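Local coordinates for chitin oligosaccharide binding protein NagB2 (Paenibacillus sp. FPU-7, PDB 7EHO) that probably binds chitin oligosaccharides outside the cell as the solute-binding component of a sugar uptake system, at residues T186-G191 with G246-N251; A262-G267 with S288-N293; M202-L207 with K237-L242. All blocks are in the same frame, centred on the assembly; numbering follows the deposited sequence.

How the interactions relate
Followed from the N terminus, the chain first enters interaction 1 at 186-191, on the short strand 188-189, then passes through 202-207 and 237-242, which pair as interaction 3, before 246-251 returns to the strand. Interaction 3 is thus nested within the loop that interaction 1 closes, and the two touch: L242 O meets the backbone N atoms of Y247 and I248, while I248 CD1 packs on L203. Interaction 2 follows in series, closing a shorter loop between the end of helix 257-265 and the segment leading into strand 294-297. K263 and F264 of that helix lie against T186, A189 and D249, joining interactions 1 and 2.

Interaction 1: residues T186-G191 with G246-N251; sequences TPIALG and GYIDPN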
loop_
_atom_site.group_PDB
_atom_site.type_symbol
_atom_site.label_atom_id
_atom_site.label_comp_id
_atom_site.label_asym_id
_atom_site.label_seq_id
_atom_site.Cartn_x
_atom_site.Cartn_y
_atom_site.Cartn_z
ATOM N N THR A 186 -3.931 -1.112 27.153
ATOM C CA THR A 186 -3.957 -2.058 26.039
ATOM C C THR A 186 -2.900 -1.655 25.018
ATOM O O THR A 186 -2.992 -0.552 24.462
ATOM C CB THR A 186 -5.335 -2.068 25.390
ATOM O OG1 THR A 186 -6.310 -2.467 26.365
ATOM C CG2 THR A 186 -5.360 -3.041 24.222
ATOM N N PRO A 187 -1.874 -2.489 24.765
ATOM C CA PRO A 187 -0.771 -2.072 23.888
ATOM C C PRO A 187 -1.159 -1.906 22.430
ATOM O O PRO A 187 -0.891 -0.848 21.858
ATOM C CB PRO A 187 0.264 -3.195 24.078
ATOM C CG PRO A 187 -0.042 -3.675 25.534
ATOM C CD PRO A 187 -1.566 -3.777 25.419
ATOM N N ILE A 188 -1.759 -2.932 21.824
ATOM C CA ILE A 188 -2.065 -2.962 20.390
ATOM C C ILE A 188 -3.557 -3.192 20.205
ATOM O O ILE A 188 -4.076 -4.250 20.588
ATOM C CB ILE A 188 -1.280 -4.064 19.660
ATOM C CG1 ILE A 188 0.212 -3.998 20.005
ATOM C CG2 ILE A 188 -1.494 -3.994 18.152
ATOM C CD1 ILE A 188 0.981 -5.180 19.445
ATOM N N ALA A 189 -4.230 -2.225 19.602
ATOM C CA ALA A 189 -5.609 -2.403 19.162
ATOM C C ALA A 189 -5.664 -3.240 17.893
ATOM O O ALA A 189 -4.828 -3.101 16.993
ATOM C CB ALA A 189 -6.269 -1.046 18.917
ATOM N N LEU A 190 -6.679 -4.095 17.805
ATOM C CA LEU A 190 -6.856 -4.933 16.632
ATOM C C LEU A 190 -8.254 -5.513 16.670
ATOM O O LEU A 190 -8.669 -6.091 17.677
ATOM C CB LEU A 190 -5.798 -6.041 16.569
ATOM C CG LEU A 190 -5.764 -6.999 15.379
ATOM C CD1 LEU A 190 -6.061 -6.293 14.094
ATOM C CD2 LEU A 190 -4.385 -7.675 15.307
ATOM N N GLY A 191 -8.970 -5.343 15.579
ATOM C CA GLY A 191 -10.272 -5.962 15.407
ATOM C C GLY A 191 -10.207 -7.014 14.317
ATOM O O GLY A 191 -10.169 -6.685 13.122
ATOM N N GLY A 246 -1.143 -10.587 26.098
ATOM C CA GLY A 246 -2.042 -9.461 26.225
ATOM C C GLY A 246 -1.583 -8.189 25.538
ATOM O O GLY A 246 -2.129 -7.115 25.824
ATOM N N TYR A 247 -0.585 -8.269 24.664
ATOM C CA TYR A 247 -0.136 -7.091 23.928
ATOM C C TYR A 247 -1.110 -6.758 22.804
ATOM O O TYR A 247 -1.488 -5.600 22.622
ATOM C CB TYR A 247 1.276 -7.318 23.362
ATOM C CG TYR A 247 2.324 -7.598 24.424
ATOM C CD1 TYR A 247 2.165 -7.121 25.721
ATOM C CD2 TYR A 247 3.467 -8.354 24.129
ATOM C CE1 TYR A 247 3.129 -7.383 26.714
ATOM C CE2 TYR A 247 4.436 -8.610 25.102
ATOM C CZ TYR A 247 4.259 -8.120 26.386
ATOM O OH TYR A 247 5.205 -8.386 27.357
ATOM N N ILE A 248 -1.527 -7.757 22.038
ATOM C CA ILE A 248 -2.714 -7.612 21.204
ATOM C C ILE A 248 -3.939 -7.682 22.109
ATOM O O ILE A 248 -4.039 -8.567 22.969
ATOM C CB ILE A 248 -2.759 -8.698 20.120
ATOM C CG1 ILE A 248 -1.655 -8.465 19.108
ATOM C CG2 ILE A 248 -4.119 -8.710 19.422
ATOM C CD1 ILE A 248 -1.490 -9.623 18.158
ATOM N N ASP A 249 -4.846 -6.719 21.948
ATOM C CA ASP A 249 -6.109 -6.642 22.682
ATOM C C ASP A 249 -6.707 -8.038 22.870
ATOM O O ASP A 249 -7.016 -8.721 21.889
ATOM C CB ASP A 249 -7.084 -5.738 21.924
ATOM C CG ASP A 249 -8.369 -5.452 22.700
ATOM O OD1 ASP A 249 -8.651 -6.132 23.720
ATOM O OD2 ASP A 249 -9.097 -4.518 22.284
ATOM N N PRO A 250 -6.886 -8.498 24.112
ATOM C CA PRO A 250 -7.567 -9.790 24.326
ATOM C C PRO A 250 -8.916 -9.931 23.638
ATOM O O PRO A 250 -9.300 -11.059 23.281
ATOM C CB PRO A 250 -7.692 -9.864 25.864
ATOM C CG PRO A 250 -6.579 -8.998 26.364
ATOM C CD PRO A 250 -6.528 -7.845 25.381
ATOM N N ASN A 251 -9.658 -8.835 23.445
ATOM C CA ASN A 251 -10.952 -8.910 22.780
ATOM C C ASN A 251 -10.866 -8.938 21.252
ATOM O O ASN A 251 -11.911 -8.789 20.598
ATOM C CB ASN A 251 -11.827 -7.741 23.219
ATOM C CG ASN A 251 -12.099 -7.749 24.688
ATOM O OD1 ASN A 251 -11.906 -6.737 25.386
ATOM N ND2 ASN A 251 -12.581 -8.879 25.177
HETATM O O HOH W 1 -8.904 -3.962 19.678
#
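I188 and the backbone of Y247 and D249 carry this contact through two bonds that use both polar backbone atoms of the isoleucine. I188 N donates to Y247 O at 2.8 Å, bent (139° at the hydrogen), and I188 O accepts from D249 N at 2.9 Å along a straighter path of 159°. Y247 O also lies against the P187 ring, 3.3 Å from P187 CB, and P187 CG meets the tyrosine ring obliquely at CD1. I188 CD1 approaches I248 CG1 at 4.2 Å, and L190 CD2 meets I248 CG2. The T186 methyl CG2, anti to the backbone N while OG1 sits beside it (chi1 -60°), meets D249 CB at 3.9 Å, the two side chains crossing at an angle. The pattern is a single beta bridge, I188 with I248, by which the connection after helix 230-244 is held along strand 188-189; G246 ends that helix in a Schellman motif. A water extends the bonding beyond the bridge: it accepts from L190 N and donates to D249 OD2 at 2.7 Å, so the carboxylate reaches a backbone amide that it does not touch directly. Its other oxygen, OD1, takes N251 N at 2.9 Å in an Asx turn, the donor coming from above the carboxylate plane; with both oxygens engaged, the group's rotation is probably fixed. Farther out, Y247 lies on L177, E178 and K181 of helix 170-182, I248 on L239 and L242, and K263 of helix 257-265 touches D249, while A189 bonds to M271, where strand 188-189 runs parallel to strand 271-275.

Interaction 2: residues A262-G267 with S288-N293; sequences AKFYTG and STVKDN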
loop_
_atom_site.group_PDB
_atom_site.type_symbol
_atom_site.label_atom_id
_atom_site.label_comp_id
_atom_site.label_asym_id
_atom_site.label_seq_id
_atom_site.Cartn_x
_atom_site.Cartn_y
_atom_site.Cartn_z
ATOM N N ALA A 262 -11.515 1.799 16.326
ATOM C CA ALA A 262 -12.201 2.618 17.319
ATOM C C ALA A 262 -11.505 2.556 18.661
ATOM O O ALA A 262 -11.410 3.570 19.366
ATOM C CB ALA A 262 -13.680 2.207 17.437
ATOM N N LYS A 263 -11.028 1.369 19.029
ATOM C CA LYS A 263 -10.327 1.196 20.292
ATOM C C LYS A 263 -9.129 2.126 20.362
ATOM O O LYS A 263 -8.799 2.660 21.427
ATOM C CB LYS A 263 -9.898 -0.264 20.412
ATOM C CG LYS A 263 -9.179 -0.642 21.686
ATOM C CD LYS A 263 -10.140 -1.108 22.735
ATOM C CE LYS A 263 -9.382 -1.379 24.031
ATOM N NZ LYS A 263 -10.335 -1.636 25.164
ATOM N N PHE A 264 -8.477 2.342 19.230
ATOM C CA PHE A 264 -7.327 3.229 19.212
ATOM C C PHE A 264 -7.747 4.685 19.212
ATOM O O PHE A 264 -7.179 5.515 19.940
ATOM C CB PHE A 264 -6.478 2.939 17.980
ATOM C CG PHE A 264 -5.331 3.874 17.833
ATOM C CD1 PHE A 264 -4.263 3.822 18.716
ATOM C CD2 PHE A 264 -5.326 4.820 16.812
ATOM C CE1 PHE A 264 -3.207 4.698 18.592
ATOM C CE2 PHE A 264 -4.242 5.706 16.683
ATOM C CZ PHE A 264 -3.209 5.641 17.575
ATOM N N TYR A 265 -8.771 5.015 18.430
ATOM C CA TYR A 265 -8.831 6.406 18.081
ATOM C C TYR A 265 -9.691 7.179 19.098
ATOM O O TYR A 265 -9.721 8.416 19.066
ATOM C CB TYR A 265 -9.418 6.632 16.690
ATOM C CG TYR A 265 -10.841 6.250 16.356
ATOM C CD1 TYR A 265 -11.318 5.051 15.887
ATOM C CD2 TYR A 265 -11.708 7.269 16.428
ATOM C CE1 TYR A 265 -12.687 4.938 15.482
ATOM C CE2 TYR A 265 -12.951 7.157 16.065
ATOM C CZ TYR A 265 -13.478 5.995 15.623
ATOM O OH TYR A 265 -14.801 5.874 15.249
ATOM N N THR A 266 -10.430 6.440 19.927
ATOM C CA THR A 266 -11.097 6.885 21.133
ATOM C C THR A 266 -10.205 6.750 22.352
ATOM O O THR A 266 -10.714 6.842 23.478
ATOM C CB THR A 266 -12.390 6.076 21.374
ATOM O OG1 THR A 266 -12.090 4.691 21.601
ATOM C CG2 THR A 266 -13.395 6.203 20.228
ATOM N N GLY A 267 -8.906 6.472 22.164
ATOM C CA GLY A 267 -7.928 6.647 23.214
ATOM C C GLY A 267 -7.631 5.449 24.091
ATOM O O GLY A 267 -6.957 5.620 25.117
ATOM N N SER A 288 -12.725 10.940 16.434
ATOM C CA SER A 288 -11.365 10.740 16.928
ATOM C C SER A 288 -11.054 11.642 18.117
ATOM O O SER A 288 -11.188 12.867 18.030
ATOM C CB SER A 288 -10.352 10.988 15.815
ATOM O OG SER A 288 -9.026 10.869 16.323
ATOM N N THR A 289 -10.566 11.040 19.200
ATOM C CA THR A 289 -10.089 11.797 20.350
ATOM C C THR A 289 -8.567 11.874 20.426
ATOM O O THR A 289 -8.023 12.538 21.318
ATOM C CB THR A 289 -10.651 11.178 21.641
ATOM O OG1 THR A 289 -10.071 9.888 21.819
ATOM C CG2 THR A 289 -12.182 11.028 21.556
ATOM N N VAL A 290 -7.862 11.209 19.511
ATOM C CA VAL A 290 -6.403 11.121 19.565
ATOM C C VAL A 290 -5.719 12.023 18.543
ATOM O O VAL A 290 -4.480 12.136 18.552
ATOM C CB VAL A 290 -5.954 9.657 19.363
ATOM C CG1 VAL A 290 -6.690 8.749 20.333
ATOM C CG2 VAL A 290 -6.231 9.214 17.929
ATOM N N LYS A 291 -6.481 12.637 17.645
ATOM C CA LYS A 291 -5.931 13.438 16.555
ATOM C C LYS A 291 -5.081 14.624 16.960
ATOM O O LYS A 291 -4.470 15.234 16.075
ATOM C CB LYS A 291 -7.116 13.763 15.661
ATOM C CG LYS A 291 -8.211 14.669 16.240
ATOM C CD LYS A 291 -9.260 14.717 15.101
ATOM C CE LYS A 291 -10.537 15.587 15.266
ATOM N NZ LYS A 291 -11.491 14.947 16.297
ATOM N N ASP A 292 -4.976 14.938 18.245
ATOM C CA ASP A 292 -4.066 15.965 18.707
ATOM C C ASP A 292 -2.757 15.402 19.230
ATOM O O ASP A 292 -1.892 16.179 19.638
ATOM C CB ASP A 292 -4.706 16.825 19.809
ATOM C CG ASP A 292 -5.957 17.568 19.346
ATOM O OD1 ASP A 292 -6.716 18.040 20.221
ATOM O OD2 ASP A 292 -6.187 17.685 18.121
ATOM N N ASN A 293 -2.590 14.076 19.234
ATOM C CA ASN A 293 -1.438 13.445 19.870
ATOM C C ASN A 293 -1.229 12.028 19.346
ATOM O O ASN A 293 -1.224 11.053 20.100
ATOM C CB ASN A 293 -1.599 13.522 21.392
ATOM C CG ASN A 293 -2.980 13.102 21.863
ATOM O OD1 ASN A 293 -3.363 11.931 21.790
ATOM N ND2 ASN A 293 -3.776 14.093 22.284
#
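The C-terminal end of helix 257-265 offers a carbonyl to the loop that leads into strand 294-297, and Y265 O is the atom on which the contact turns. T289 N donates to Y265 O at 2.8 Å, with an angle of 155° at the hydrogen. A weak, longer bond reaches the same Y265 O from V290 N. The helix finishes in a Schellman motif with G267, at positive phi, as its C-prime residue. V290 points into this end: CG1 lies 3.3 Å from both F264 O and Y265 O, while CG2 meets F264 CE2 obliquely at 4.2 Å. As modelled, the Y265 ring, its CG set between the backbone N and the carbonyl carbon (chi1 63°), presents an edge to S288, Y265 CD2 lying 3.5 Å from S288 CA; the exact ring position is doubtful. Replacing Y265 by an alanine would probably open a gap beside S288, whose backbone would lose the ring edge packed against it. S288 OG is held by I282 O, and K291 NZ bonds S288 O on a lone pair. F264 and V290 both lean on N154 of strand 138-154, and F264 also reaches A189 of strand 188-189.

Interaction 3: residues M202-L207 with K237-L242; sequences MLANSL and KRLKDL
An apolar helix-helix contact, with no hydrogen bond across it, joins helix 197-212 to helix 230-244 on the side of the solute-binding fold that also holds strand 188-189. The short segments 202-207 and 237-242 approach to 10.0 Å between axes, and their directions diverge by 135°, nearer antiparallel than parallel. Leucines supply most of the surface. A204 CB touches L239 CD2 at 3.7 Å, where the two backbones come nearest. The other methyl of L239, CD1, faces L203, lying 3.9 Å from L203 CD2, so the two branches of this one leucine divide between neighbouring residues of the facing helix. With CG anti to the backbone N (chi1 -178°), L239 reaches toward that helix and its forked end meets both residues.

L207 works in the reverse direction. Its CD2 drives at the backbone of the facing helix, 3.5 Å from L239 N, and lies against L239 CB at 3.8 Å; both of its methyls also lie near R238 CB, the two side chains crossing at a slant. L242 CD1 completes the patch, lying 4.3 Å from L207 CD2 and slightly farther from L203 CD2. R238 joins the packing through CB and its backbone; its extended chain carries the polar end away, NE to a salt bridge with D234 and the guanidinium group to a cation-pi contact with W170.

Around this patch, L239 also packs on L407 and L408 of helix 394-408, L203 reaches F151 of strand 138-154, L207 meets F299 in a loop, and L242 lies against Y247 and I248 just beyond the end of its own helix.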
loop_
_atom_site.group_PDB
_atom_site.type_symbol
_atom_site.label_atom_id
_atom_site.label_comp_id
_atom_site.label_asym_id
_atom_site.label_seq_id
_atom_site.Cartn_x
_atom_site.Cartn_y
_atom_site.Cartn_z
ATOM N N MET A 202 -2.679 -8.051 8.211
ATOM C CA MET A 202 -1.813 -6.882 8.037
ATOM C C MET A 202 -0.626 -6.950 8.974
ATOM O O MET A 202 0.518 -6.829 8.538
ATOM C CB MET A 202 -2.544 -5.547 8.232
ATOM C CG MET A 202 -3.704 -5.254 7.297
ATOM S SD MET A 202 -4.197 -3.524 7.506
ATOM C CE MET A 202 -5.330 -3.698 8.927
ATOM N N LEU A 203 -0.887 -7.170 10.268
ATOM C CA LEU A 203 0.199 -7.285 11.233
ATOM C C LEU A 203 1.033 -8.539 10.978
ATOM O O LEU A 203 2.265 -8.488 11.017
ATOM C CB LEU A 203 -0.382 -7.323 12.640
ATOM C CG LEU A 203 0.621 -7.524 13.775
ATOM C CD1 LEU A 203 1.733 -6.475 13.659
ATOM C CD2 LEU A 203 -0.103 -7.472 15.141
ATOM N N ALA A 204 0.382 -9.689 10.747
ATOM C CA ALA A 204 1.128 -10.924 10.472
ATOM C C ALA A 204 2.021 -10.805 9.259
ATOM O O ALA A 204 3.113 -11.388 9.226
ATOM C CB ALA A 204 0.167 -12.089 10.248
ATOM N N ASN A 205 1.692 -9.838 8.390
ATOM C CA ASN A 205 2.004 -9.922 6.973
ATOM C C ASN A 205 3.438 -9.619 7.227
ATOM O O ASN A 205 4.348 -10.277 6.752
ATOM C CB ASN A 205 1.962 -8.725 6.045
ATOM C CG ASN A 205 1.844 -9.250 4.537
ATOM O OD1 ASN A 205 1.762 -9.704 3.439
ATOM N ND2 ASN A 205 2.951 -9.835 4.856
ATOM N N SER A 206 3.604 -8.401 7.859
ATOM C CA SER A 206 4.813 -7.643 8.100
ATOM C C SER A 206 5.687 -8.262 9.177
ATOM O O SER A 206 6.911 -8.083 9.173
ATOM C CB SER A 206 4.529 -6.187 8.550
ATOM O OG SER A 206 4.109 -5.287 7.523
ATOM N N LEU A 207 5.079 -8.973 10.121
ATOM C CA LEU A 207 5.864 -9.744 11.075
ATOM C C LEU A 207 6.654 -10.854 10.374
ATOM O O LEU A 207 7.853 -11.014 10.615
ATOM C CB LEU A 207 4.942 -10.290 12.171
ATOM C CG LEU A 207 5.472 -10.825 13.497
ATOM C CD1 LEU A 207 6.574 -9.980 14.072
ATOM C CD2 LEU A 207 4.291 -10.844 14.475
ATOM N N LYS A 237 4.755 -17.490 15.238
ATOM C CA LYS A 237 4.979 -17.714 16.660
ATOM C C LYS A 237 5.040 -16.389 17.416
ATOM O O LYS A 237 4.478 -16.263 18.505
ATOM C CB LYS A 237 6.272 -18.499 16.863
ATOM C CG LYS A 237 6.184 -19.932 16.388
ATOM C CD LYS A 237 7.237 -20.792 17.048
ATOM C CE LYS A 237 7.325 -22.133 16.336
ATOM N NZ LYS A 237 7.636 -23.272 17.262
ATOM N N ARG A 238 5.721 -15.390 16.856
ATOM C CA ARG A 238 5.767 -14.077 17.496
ATOM C C ARG A 238 4.392 -13.432 17.521
ATOM O O ARG A 238 4.046 -12.758 18.495
ATOM C CB ARG A 238 6.760 -13.175 16.765
ATOM C CG ARG A 238 8.182 -13.688 16.867
ATOM C CD ARG A 238 9.173 -12.637 16.342
ATOM N NE ARG A 238 10.490 -13.229 16.117
ATOM C CZ ARG A 238 11.642 -12.628 16.355
ATOM N NH1 ARG A 238 11.662 -11.394 16.840
ATOM N NH2 ARG A 238 12.784 -13.260 16.095
ATOM N N LEU A 239 3.590 -13.656 16.471
ATOM C CA LEU A 239 2.229 -13.125 16.444
ATOM C C LEU A 239 1.395 -13.710 17.575
ATOM O O LEU A 239 0.713 -12.985 18.318
ATOM C CB LEU A 239 1.571 -13.430 15.093
ATOM C CG LEU A 239 0.144 -12.879 14.912
ATOM C CD1 LEU A 239 0.200 -11.344 14.846
ATOM C CD2 LEU A 239 -0.532 -13.468 13.653
ATOM N N LYS A 240 1.417 -15.028 17.696
ATOM C CA LYS A 240 0.688 -15.678 18.788
ATOM C C LYS A 240 1.173 -15.191 20.158
ATOM O O LYS A 240 0.364 -14.967 21.069
ATOM C CB LYS A 240 0.829 -17.193 18.680
ATOM C CG LYS A 240 0.024 -17.925 19.774
ATOM C CD LYS A 240 -0.070 -19.407 19.499
ATOM C CE LYS A 240 -0.782 -20.098 20.659
ATOM N NZ LYS A 240 0.111 -20.330 21.817
ATOM N N ASP A 241 2.489 -15.000 20.321
ATOM C CA ASP A 241 3.008 -14.558 21.618
ATOM C C ASP A 241 2.526 -13.156 21.967
ATOM O O ASP A 241 2.293 -12.858 23.141
ATOM C CB ASP A 241 4.539 -14.612 21.640
ATOM C CG ASP A 241 5.097 -14.647 23.044
ATOM O OD1 ASP A 241 4.754 -15.590 23.801
ATOM O OD2 ASP A 241 5.871 -13.731 23.393
ATOM N N LEU A 242 2.406 -12.265 20.976
ATOM C CA LEU A 242 1.815 -10.955 21.242
ATOM C C LEU A 242 0.409 -11.094 21.810
ATOM O O LEU A 242 0.019 -10.374 22.739
ATOM C CB LEU A 242 1.771 -10.117 19.957
ATOM C CG LEU A 242 3.121 -9.711 19.367
ATOM C CD1 LEU A 242 2.903 -8.932 18.067
ATOM C CD2 LEU A 242 3.954 -8.914 20.365
#